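Side-chain contacts in iron-regulated ABC transporter siderophore-binding protein SirA (Staphylococcus aureus subsp. aureus, PDB 3MWF), which binds the iron-loaded siderophore staphyloferrin B and probably delivers it to an ABC transporter for import into the staphylococcal cell: residues V36-K41 with E134-K139; T50-F55 with D229-D234; V225-P230 with L237-E242. All blocks are in the same frame, centred on the assembly; numbering follows the deposited sequence. Where two conformers were deposited one is given.

Overall arrangement
The chain has two lobes, each built round its own mixed sheet, and the long helix 130-155 runs between them in sequence. Interaction 1 sets the end of helix 29-37, from the N-terminal lobe, against that helix. Interaction 2 lies about 26 Å away, centre to centre, and brings a loop of each lobe together at the siderophore. Interaction 3, about 13 Å from interaction 2 by centres, shares D229 and P230 with it and packs strand 222-227 against helix 236-246, across the chain's centre from interaction 1. Interactions 1 and 2 alternate along the chain, whereas 3 follows 1. The site probably lies between lobes joined by one long helix, as in related siderophore-binding proteins.

Interaction 1 of 3, residues V36-K41 with E134-K139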
loop_
_atom_site.group_PDB
_atom_site.type_symbol
_atom_site.label_atom_id
_atom_site.label_comp_id
_atom_site.label_asym_id
_atom_site.label_seq_id
_atom_site.Cartn_x
_atom_site.Cartn_y
_atom_site.Cartn_z
ATOM N N VAL A 36 -2.380 11.549 -9.255
ATOM C CA VAL A 36 -1.252 11.892 -10.129
ATOM C C VAL A 36 -1.153 10.956 -11.346
ATOM O O VAL A 36 -0.967 11.404 -12.498
ATOM C CB VAL A 36 0.058 11.945 -9.299
ATOM C CG1 VAL A 36 1.313 11.982 -10.196
ATOM C CG2 VAL A 36 0.048 13.132 -8.319
ATOM N N SER A 37 -1.321 9.658 -11.105
ATOM C CA SER A 37 -1.263 8.640 -12.156
ATOM C C SER A 37 -2.343 8.830 -13.231
ATOM O O SER A 37 -2.143 8.479 -14.420
ATOM C CB SER A 37 -1.399 7.258 -11.510
ATOM O OG SER A 37 -0.249 6.966 -10.718
ATOM N N LEU A 38 -3.480 9.373 -12.807
ATOM C CA LEU A 38 -4.612 9.644 -13.699
ATOM C C LEU A 38 -4.529 11.037 -14.352
ATOM O O LEU A 38 -5.448 11.436 -15.085
ATOM C CB LEU A 38 -5.931 9.483 -12.941
ATOM C CG LEU A 38 -6.304 8.051 -12.533
ATOM C CD1 LEU A 38 -7.477 8.072 -11.597
ATOM C CD2 LEU A 38 -6.629 7.187 -13.749
ATOM N N GLY A 39 -3.449 11.763 -14.073
ATOM C CA GLY A 39 -3.183 13.082 -14.678
ATOM C C GLY A 39 -3.874 14.244 -13.984
ATOM O O GLY A 39 -4.030 15.325 -14.578
ATOM N N VAL A 40 -4.304 14.028 -12.741
ATOM C CA VAL A 40 -4.979 15.052 -11.951
ATOM C C VAL A 40 -4.174 15.410 -10.700
ATOM O O VAL A 40 -4.161 14.635 -9.735
ATOM C CB VAL A 40 -6.407 14.588 -11.530
ATOM C CG1 VAL A 40 -7.144 15.689 -10.777
ATOM C CG2 VAL A 40 -7.220 14.140 -12.728
ATOM N N LYS A 41 -3.513 16.569 -10.700
ATOM C CA LYS A 41 -2.766 17.026 -9.522
ATOM C C LYS A 41 -3.726 17.516 -8.431
ATOM O O LYS A 41 -4.445 18.493 -8.639
ATOM C CB LYS A 41 -1.779 18.150 -9.882
ATOM C CG LYS A 41 -0.750 17.800 -10.963
ATOM C CD LYS A 41 -1.180 18.328 -12.337
ATOM C CE LYS A 41 -0.042 18.275 -13.352
ATOM N NZ LYS A 41 1.137 19.081 -12.890
ATOM N N GLU A 134 -8.622 2.282 -16.651
ATOM C CA GLU A 134 -8.574 0.981 -17.299
ATOM C C GLU A 134 -7.193 0.695 -17.893
ATOM O O GLU A 134 -6.677 -0.407 -17.720
ATOM C CB GLU A 134 -9.658 0.878 -18.372
ATOM C CG GLU A 134 -10.268 -0.507 -18.471
ATOM C CD GLU A 134 -11.216 -0.659 -19.645
ATOM O OE1 GLU A 134 -11.034 -1.636 -20.404
ATOM O OE2 GLU A 134 -12.138 0.181 -19.808
ATOM N N ASP A 135 -6.599 1.688 -18.566
ATOM C CA ASP A 135 -5.272 1.551 -19.186
ATOM C C ASP A 135 -4.184 1.331 -18.111
ATOM O O ASP A 135 -3.292 0.505 -18.279
ATOM C CB ASP A 135 -4.913 2.772 -20.062
ATOM C CG ASP A 135 -5.868 2.987 -21.263
ATOM O OD1 ASP A 135 -6.489 2.017 -21.768
ATOM O OD2 ASP A 135 -5.988 4.158 -21.714
ATOM N N LEU A 136 -4.265 2.073 -17.004
ATOM C CA LEU A 136 -3.348 1.852 -15.887
ATOM C C LEU A 136 -3.411 0.393 -15.379
ATOM O O LEU A 136 -2.391 -0.272 -15.241
ATOM C CB LEU A 136 -3.642 2.841 -14.753
ATOM C CG LEU A 136 -3.268 4.326 -14.914
ATOM C CD1 LEU A 136 -3.509 5.036 -13.600
ATOM C CD2 LEU A 136 -1.814 4.543 -15.376
ATOM N N LEU A 137 -4.619 -0.096 -15.144
ATOM C CA LEU A 137 -4.823 -1.423 -14.593
ATOM C C LEU A 137 -4.422 -2.508 -15.593
ATOM O O LEU A 137 -3.825 -3.514 -15.207
ATOM C CB LEU A 137 -6.257 -1.579 -14.088
ATOM C CG LEU A 137 -6.561 -0.642 -12.890
ATOM C CD1 LEU A 137 -7.950 -0.902 -12.319
ATOM C CD2 LEU A 137 -5.514 -0.760 -11.781
ATOM N N LYS A 138 -4.696 -2.277 -16.882
ATOM C CA LYS A 138 -4.192 -3.189 -17.925
ATOM C C LYS A 138 -2.657 -3.283 -17.891
ATOM O O LYS A 138 -2.112 -4.378 -17.959
ATOM C CB LYS A 138 -4.694 -2.761 -19.321
ATOM C CG LYS A 138 -4.223 -3.630 -20.491
ATOM C CD LYS A 138 -5.059 -4.903 -20.663
ATOM C CE LYS A 138 -6.261 -4.723 -21.582
ATOM N NZ LYS A 138 -7.436 -4.059 -20.904
ATOM N N LYS A 139 -1.978 -2.141 -17.777
ATOM C CA LYS A 139 -0.527 -2.103 -17.659
ATOM C C LYS A 139 -0.015 -2.901 -16.441
ATOM O O LYS A 139 1.005 -3.596 -16.525
ATOM C CB LYS A 139 -0.046 -0.642 -17.584
ATOM C CG LYS A 139 1.451 -0.485 -17.628
ATOM C CD LYS A 139 1.886 0.836 -18.320
ATOM C CE LYS A 139 2.573 1.791 -17.338
ATOM N NZ LYS A 139 1.619 2.478 -16.394
#
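L136 points from helix 130-155 toward the end of helix 29-37, and one methyl, CD1, does most of the touching. It lies 3.7 Å from S37 CB, and at the same time L136 CD1 is 3.8 Å from L38 CD2. Seen from CD1, these two partners are nearly at right angles, so the methyl sits in the notch that the serine and the leucine make between them. CD1 gets there because it is the outstretched branch of L136, lying anti to CA (chi2 -173°). The other methyl, CD2, branches off and passes 4.1 Å from S37 O, a van der Waals approach.

The two leucines cross obliquely. L38 starts off to one side of the opposing helix, and its chain then swings inward. Its CD1 is the branch anti to CA (chi2 170°), which leaves CD2 folded back to face L136. M123 of helix 116-127 and A133 of helix 130-155 also touch L38, so this buried side chain is wedged between helices 116-127 and 130-155.

Of the S37 side chain, CB does the touching. Its hydroxyl is turned back into its own helix, bonded to D33 O, and the polar end therefore takes no part in the apolar contact. Y277 of helix 277-290 packs against S37 and also hydrogen-bonds L136 O, bridging the two sides from a third helix.

Just past the contact the chain turns away at G39, whose positive phi and bond from G39 N to V36 O (3.0 Å) belong to a Schellman motif. The whole is a helix terminus seated on the flank of a long helix, as in the class of siderophore-binding proteins whose two lobes are joined by a single long helix.

Interaction 2 of 3, residues T50-F55 with D229-D234; sequences TQKPKF and DPNAKD
The flat amide of N231 turns its ND2 end toward K52 of the loop 50-55, across the ligand cleft. K52 NZ lies close to the amide plane, beyond ND2, and is 4.5 Å from N231 ND2. Both nitrogens are donors, so they are neighbours and not a bonded pair; the ammonium group instead makes a salt bridge with E47. The other flat group, the ring of F55, has T50 OG1 at its edge and in its plane, 3.4 Å from F55 CE1. The puckered ring of P230 presents its CB to T50 CG2, at a loose 4.4 Å. A first torsion of 62° in T50 decides which way its two branches are turned, the hydroxyl to the phenylalanine edge and the methyl toward the proline.

The two loops come from different lobes of a two-lobed periplasmic-binding-protein fold, and here they approach each other at the mouth of the siderophore pocket. P230 is second in a type I turn closed by A232 N to D229 O (3.1 Å). Its ring also comes within about 3 Å of bound staphyloferrin B, nearest atoms. W49, another pocket residue, packs against N231, while L273 of helix 268-273 touches T50.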
loop_
_atom_site.group_PDB
_atom_site.type_symbol
_atom_site.label_atom_id
_atom_site.label_comp_id
_atom_site.label_asym_id
_atom_site.label_seq_id
_atom_site.Cartn_x
_atom_site.Cartn_y
_atom_site.Cartn_z
ATOM N N THR A 50 6.562 9.468 5.645
ATOM C CA THR A 50 7.992 9.792 5.872
ATOM C C THR A 50 8.374 10.759 4.767
ATOM O O THR A 50 7.550 11.049 3.890
ATOM C CB THR A 50 8.904 8.543 5.793
ATOM O OG1 THR A 50 8.807 7.976 4.472
ATOM C CG2 THR A 50 8.548 7.509 6.874
ATOM N N GLN A 51 9.612 11.270 4.800
ATOM C CA GLN A 51 10.013 12.306 3.828
ATOM C C GLN A 51 9.000 13.456 3.814
ATOM O O GLN A 51 8.717 14.007 2.766
ATOM C CB GLN A 51 10.151 11.733 2.422
ATOM C CG GLN A 51 11.184 10.588 2.358
ATOM C CD GLN A 51 11.383 10.043 0.967
ATOM O OE1 GLN A 51 10.539 10.195 0.089
ATOM N NE2 GLN A 51 12.533 9.391 0.758
ATOM N N LYS A 52 8.511 13.837 4.993
ATOM C CA LYS A 52 7.430 14.826 5.054
ATOM C C LYS A 52 7.872 16.146 4.442
ATOM O O LYS A 52 9.040 16.525 4.588
ATOM C CB LYS A 52 7.037 15.078 6.507
ATOM C CG LYS A 52 6.493 13.870 7.237
ATOM C CD LYS A 52 5.941 14.278 8.600
ATOM C CE LYS A 52 5.345 13.066 9.296
ATOM N NZ LYS A 52 4.395 13.494 10.394
ATOM N N PRO A 53 6.957 16.884 3.810
ATOM C CA PRO A 53 5.512 16.632 3.678
ATOM C C PRO A 53 5.102 15.816 2.453
ATOM O O PRO A 53 3.925 15.444 2.357
ATOM C CB PRO A 53 4.955 18.053 3.551
ATOM C CG PRO A 53 5.975 18.750 2.800
ATOM C CD PRO A 53 7.294 18.245 3.341
ATOM N N LYS A 54 6.031 15.555 1.525
ATOM C CA LYS A 54 5.705 14.904 0.257
ATOM C C LYS A 54 6.811 13.925 -0.118
ATOM O O LYS A 54 7.985 14.297 -0.155
ATOM C CB LYS A 54 5.569 15.948 -0.870
ATOM C CG LYS A 54 4.387 16.934 -0.673
ATOM C CD LYS A 54 4.519 18.150 -1.591
ATOM C CE LYS A 54 3.394 19.169 -1.270
ATOM N NZ LYS A 54 3.590 20.418 -2.065
ATOM N N PHE A 55 6.443 12.681 -0.398
ATOM C CA PHE A 55 7.440 11.695 -0.799
ATOM C C PHE A 55 8.259 12.191 -1.988
ATOM O O PHE A 55 7.708 12.750 -2.954
ATOM C CB PHE A 55 6.786 10.374 -1.231
ATOM C CG PHE A 55 6.199 9.577 -0.105
ATOM C CD1 PHE A 55 6.971 9.227 1.004
ATOM C CD2 PHE A 55 4.873 9.115 -0.183
ATOM C CE1 PHE A 55 6.440 8.465 2.049
ATOM C CE2 PHE A 55 4.339 8.362 0.840
ATOM C CZ PHE A 55 5.092 8.025 1.964
ATOM N N ASP A 229 8.241 2.330 10.816
ATOM C CA ASP A 229 7.307 2.738 11.869
ATOM C C ASP A 229 7.268 4.273 11.867
ATOM O O ASP A 229 8.007 4.936 12.643
ATOM C CB ASP A 229 7.713 2.171 13.249
ATOM C CG ASP A 229 6.636 2.346 14.311
ATOM O OD1 ASP A 229 5.718 3.173 14.121
ATOM O OD2 ASP A 229 6.718 1.701 15.384
ATOM N N PRO A 230 6.431 4.847 10.981
ATOM C CA PRO A 230 6.548 6.280 10.683
ATOM C C PRO A 230 6.368 7.168 11.887
ATOM O O PRO A 230 7.053 8.202 12.009
ATOM C CB PRO A 230 5.388 6.525 9.715
ATOM C CG PRO A 230 5.396 5.234 8.895
ATOM C CD PRO A 230 5.614 4.147 9.962
ATOM N N ASN A 231 5.441 6.796 12.746
ATOM C CA ASN A 231 5.151 7.641 13.896
ATOM C C ASN A 231 5.913 7.352 15.199
ATOM O O ASN A 231 5.674 8.014 16.230
ATOM C CB ASN A 231 3.647 7.752 14.046
ATOM C CG ASN A 231 3.053 8.690 12.984
ATOM O OD1 ASN A 231 1.843 8.717 12.763
ATOM N ND2 ASN A 231 3.913 9.475 12.339
ATOM N N ALA A 232 6.860 6.418 15.137
ATOM C CA ALA A 232 7.763 6.173 16.277
ATOM C C ALA A 232 8.504 7.467 16.596
ATOM O O ALA A 232 8.985 8.141 15.693
ATOM C CB ALA A 232 8.783 5.066 15.972
ATOM N N LYS A 233 8.604 7.798 17.876
ATOM C CA LYS A 233 9.393 8.966 18.284
ATOM C C LYS A 233 10.894 8.737 18.181
ATOM O O LYS A 233 11.650 9.686 17.973
ATOM C CB LYS A 233 8.974 9.425 19.687
ATOM C CG LYS A 233 7.546 9.974 19.666
ATOM C CD LYS A 233 7.128 10.699 20.905
ATOM C CE LYS A 233 5.992 11.691 20.557
ATOM N NZ LYS A 233 6.450 13.135 20.289
ATOM N N ASP A 234 11.315 7.476 18.242
ATOM C CA ASP A 234 12.730 7.140 18.240
ATOM C C ASP A 234 13.024 6.110 17.131
ATOM O O ASP A 234 12.721 4.934 17.287
ATOM C CB ASP A 234 13.073 6.590 19.625
ATOM C CG ASP A 234 14.547 6.238 19.812
ATOM O OD1 ASP A 234 15.361 6.330 18.882
ATOM O OD2 ASP A 234 14.883 5.836 20.941
#

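Interaction 3 of 3, residues V225-P230 with L237-E242; sequences VVKSDP and LVKKTE
K227 reaches from the strand to meet the acid of E242 on the helix, with NZ 3.0 Å from E242 OE2 in a salt bridge. The ammonium group comes to the syn side of that oxygen, but 33° out of the carboxylate plane. The lysine chain runs straight through chi2 (179°), which lays K227 CD 3.3 Å from E242 OE1; bends at chi3 and chi4 then turn NZ back to OE2. Nearer the backbone the same chain is apolar: K227 CB rests 3.6 Å from V238 CG1. The valine's other methyl serves a second neighbour, V238 CG2 lying 3.7 Å from D229 CB. K239 lies alongside, its CD 4.0 Å from K227 CD.

Further out, D265 makes a second salt bridge to K227 NZ, and D229 OD2 is held by the backbone N of A170. F168 of strand 163-168 packs against both V225 and E242. Strand 225-227 and helix 237-242 run roughly antiparallel, at 149° and 9.8 Å between axes, the first two members of a beta-alpha-beta crossover that returns through the parallel strand 262-263.

E242 OE2 also lies close to D264 OD1, a like-charge pairing. The lysine, set among several acids, probably offsets their mutual repulsion and would be expected to stay protonated.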
loop_
_atom_site.group_PDB
_atom_site.type_symbol
_atom_site.label_atom_id
_atom_site.label_comp_id
_atom_site.label_asym_id
_atom_site.label_seq_id
_atom_site.Cartn_x
_atom_site.Cartn_y
_atom_site.Cartn_z
ATOM N N VAL A 225 11.896 -8.258 4.178
ATOM C CA VAL A 225 11.907 -7.521 5.447
ATOM C C VAL A 225 11.795 -6.007 5.241
ATOM O O VAL A 225 12.607 -5.426 4.518
ATOM C CB VAL A 225 13.186 -7.852 6.249
ATOM C CG1 VAL A 225 13.306 -6.985 7.496
ATOM C CG2 VAL A 225 13.192 -9.319 6.647
ATOM N N VAL A 226 10.831 -5.380 5.913
ATOM C CA VAL A 226 10.611 -3.919 5.822
ATOM C C VAL A 226 10.769 -3.308 7.200
ATOM O O VAL A 226 10.089 -3.713 8.149
ATOM C CB VAL A 226 9.194 -3.579 5.289
ATOM C CG1 VAL A 226 9.035 -2.063 5.111
ATOM C CG2 VAL A 226 8.885 -4.279 3.982
ATOM N N LYS A 227 11.690 -2.350 7.340
ATOM C CA LYS A 227 11.866 -1.642 8.615
ATOM C C LYS A 227 11.051 -0.361 8.469
ATOM O O LYS A 227 11.359 0.472 7.613
ATOM C CB LYS A 227 13.353 -1.327 8.833
ATOM C CG LYS A 227 14.128 -2.548 9.324
ATOM C CD LYS A 227 15.618 -2.226 9.514
ATOM C CE LYS A 227 16.365 -2.189 8.198
ATOM N NZ LYS A 227 16.571 -3.577 7.635
ATOM N N SER A 228 9.980 -0.226 9.245
ATOM C CA SER A 228 9.070 0.905 9.058
ATOM C C SER A 228 8.206 1.116 10.280
ATOM O O SER A 228 7.558 0.193 10.759
ATOM C CB SER A 228 8.181 0.673 7.823
ATOM O OG SER A 228 7.296 1.771 7.596
ATOM N N ASP A 229 8.241 2.330 10.816
ATOM C CA ASP A 229 7.307 2.738 11.869
ATOM C C ASP A 229 7.268 4.273 11.867
ATOM O O ASP A 229 8.007 4.936 12.643
ATOM C CB ASP A 229 7.713 2.171 13.249
ATOM C CG ASP A 229 6.636 2.346 14.311
ATOM O OD1 ASP A 229 5.718 3.173 14.121
ATOM O OD2 ASP A 229 6.718 1.701 15.384
ATOM N N PRO A 230 6.431 4.847 10.981
ATOM C CA PRO A 230 6.548 6.280 10.683
ATOM C C PRO A 230 6.368 7.168 11.887
ATOM O O PRO A 230 7.053 8.202 12.009
ATOM C CB PRO A 230 5.388 6.525 9.715
ATOM C CG PRO A 230 5.396 5.234 8.895
ATOM C CD PRO A 230 5.614 4.147 9.962
ATOM N N LEU A 237 14.515 2.447 17.524
ATOM C CA LEU A 237 13.792 1.336 18.140
ATOM C C LEU A 237 13.433 0.270 17.115
ATOM O O LEU A 237 13.412 -0.920 17.460
ATOM C CB LEU A 237 12.558 1.802 18.891
ATOM C CG LEU A 237 12.858 2.723 20.091
ATOM C CD1 LEU A 237 11.539 3.089 20.766
ATOM C CD2 LEU A 237 13.806 2.090 21.103
ATOM N N VAL A 238 13.169 0.683 15.874
ATOM C CA VAL A 238 12.924 -0.307 14.797
ATOM C C VAL A 238 14.135 -1.239 14.602
ATOM O O VAL A 238 13.991 -2.452 14.467
ATOM C CB VAL A 238 12.563 0.370 13.474
ATOM C CG1 VAL A 238 12.692 -0.585 12.308
ATOM C CG2 VAL A 238 11.158 0.885 13.564
ATOM N N LYS A 239 15.335 -0.662 14.594
ATOM C CA LYS A 239 16.544 -1.473 14.502
ATOM C C LYS A 239 16.741 -2.399 15.697
ATOM O O LYS A 239 17.235 -3.526 15.540
ATOM C CB LYS A 239 17.767 -0.572 14.311
ATOM C CG LYS A 239 17.753 0.164 12.992
ATOM C CD LYS A 239 18.437 -0.691 11.891
ATOM C CE LYS A 239 18.693 0.086 10.593
ATOM N NZ LYS A 239 19.254 1.448 10.837
ATOM N N LYS A 240 16.375 -1.930 16.886
ATOM C CA LYS A 240 16.461 -2.760 18.092
ATOM C C LYS A 240 15.492 -3.947 17.974
ATOM O O LYS A 240 15.845 -5.094 18.285
ATOM C CB LYS A 240 16.131 -1.937 19.323
ATOM C CG LYS A 240 16.244 -2.687 20.609
ATOM C CD LYS A 240 16.207 -1.716 21.792
ATOM C CE LYS A 240 15.922 -2.460 23.103
ATOM N NZ LYS A 240 15.817 -1.510 24.254
ATOM N N THR A 241 14.281 -3.669 17.504
ATOM C CA THR A 241 13.322 -4.765 17.287
ATOM C C THR A 241 13.877 -5.800 16.296
ATOM O O THR A 241 13.851 -7.013 16.571
ATOM C CB THR A 241 11.973 -4.222 16.823
ATOM O OG1 THR A 241 11.456 -3.357 17.842
ATOM C CG2 THR A 241 10.971 -5.378 16.574
ATOM N N GLU A 242 14.349 -5.337 15.145
ATOM C CA GLU A 242 14.914 -6.219 14.134
ATOM C C GLU A 242 16.054 -7.041 14.746
ATOM O O GLU A 242 16.123 -8.250 14.564
ATOM C CB GLU A 242 15.430 -5.400 12.940
ATOM C CG GLU A 242 16.184 -6.239 11.913
ATOM C CD GLU A 242 16.877 -5.401 10.844
ATOM O OE1 GLU A 242 17.501 -4.366 11.173
ATOM O OE2 GLU A 242 16.805 -5.779 9.664
#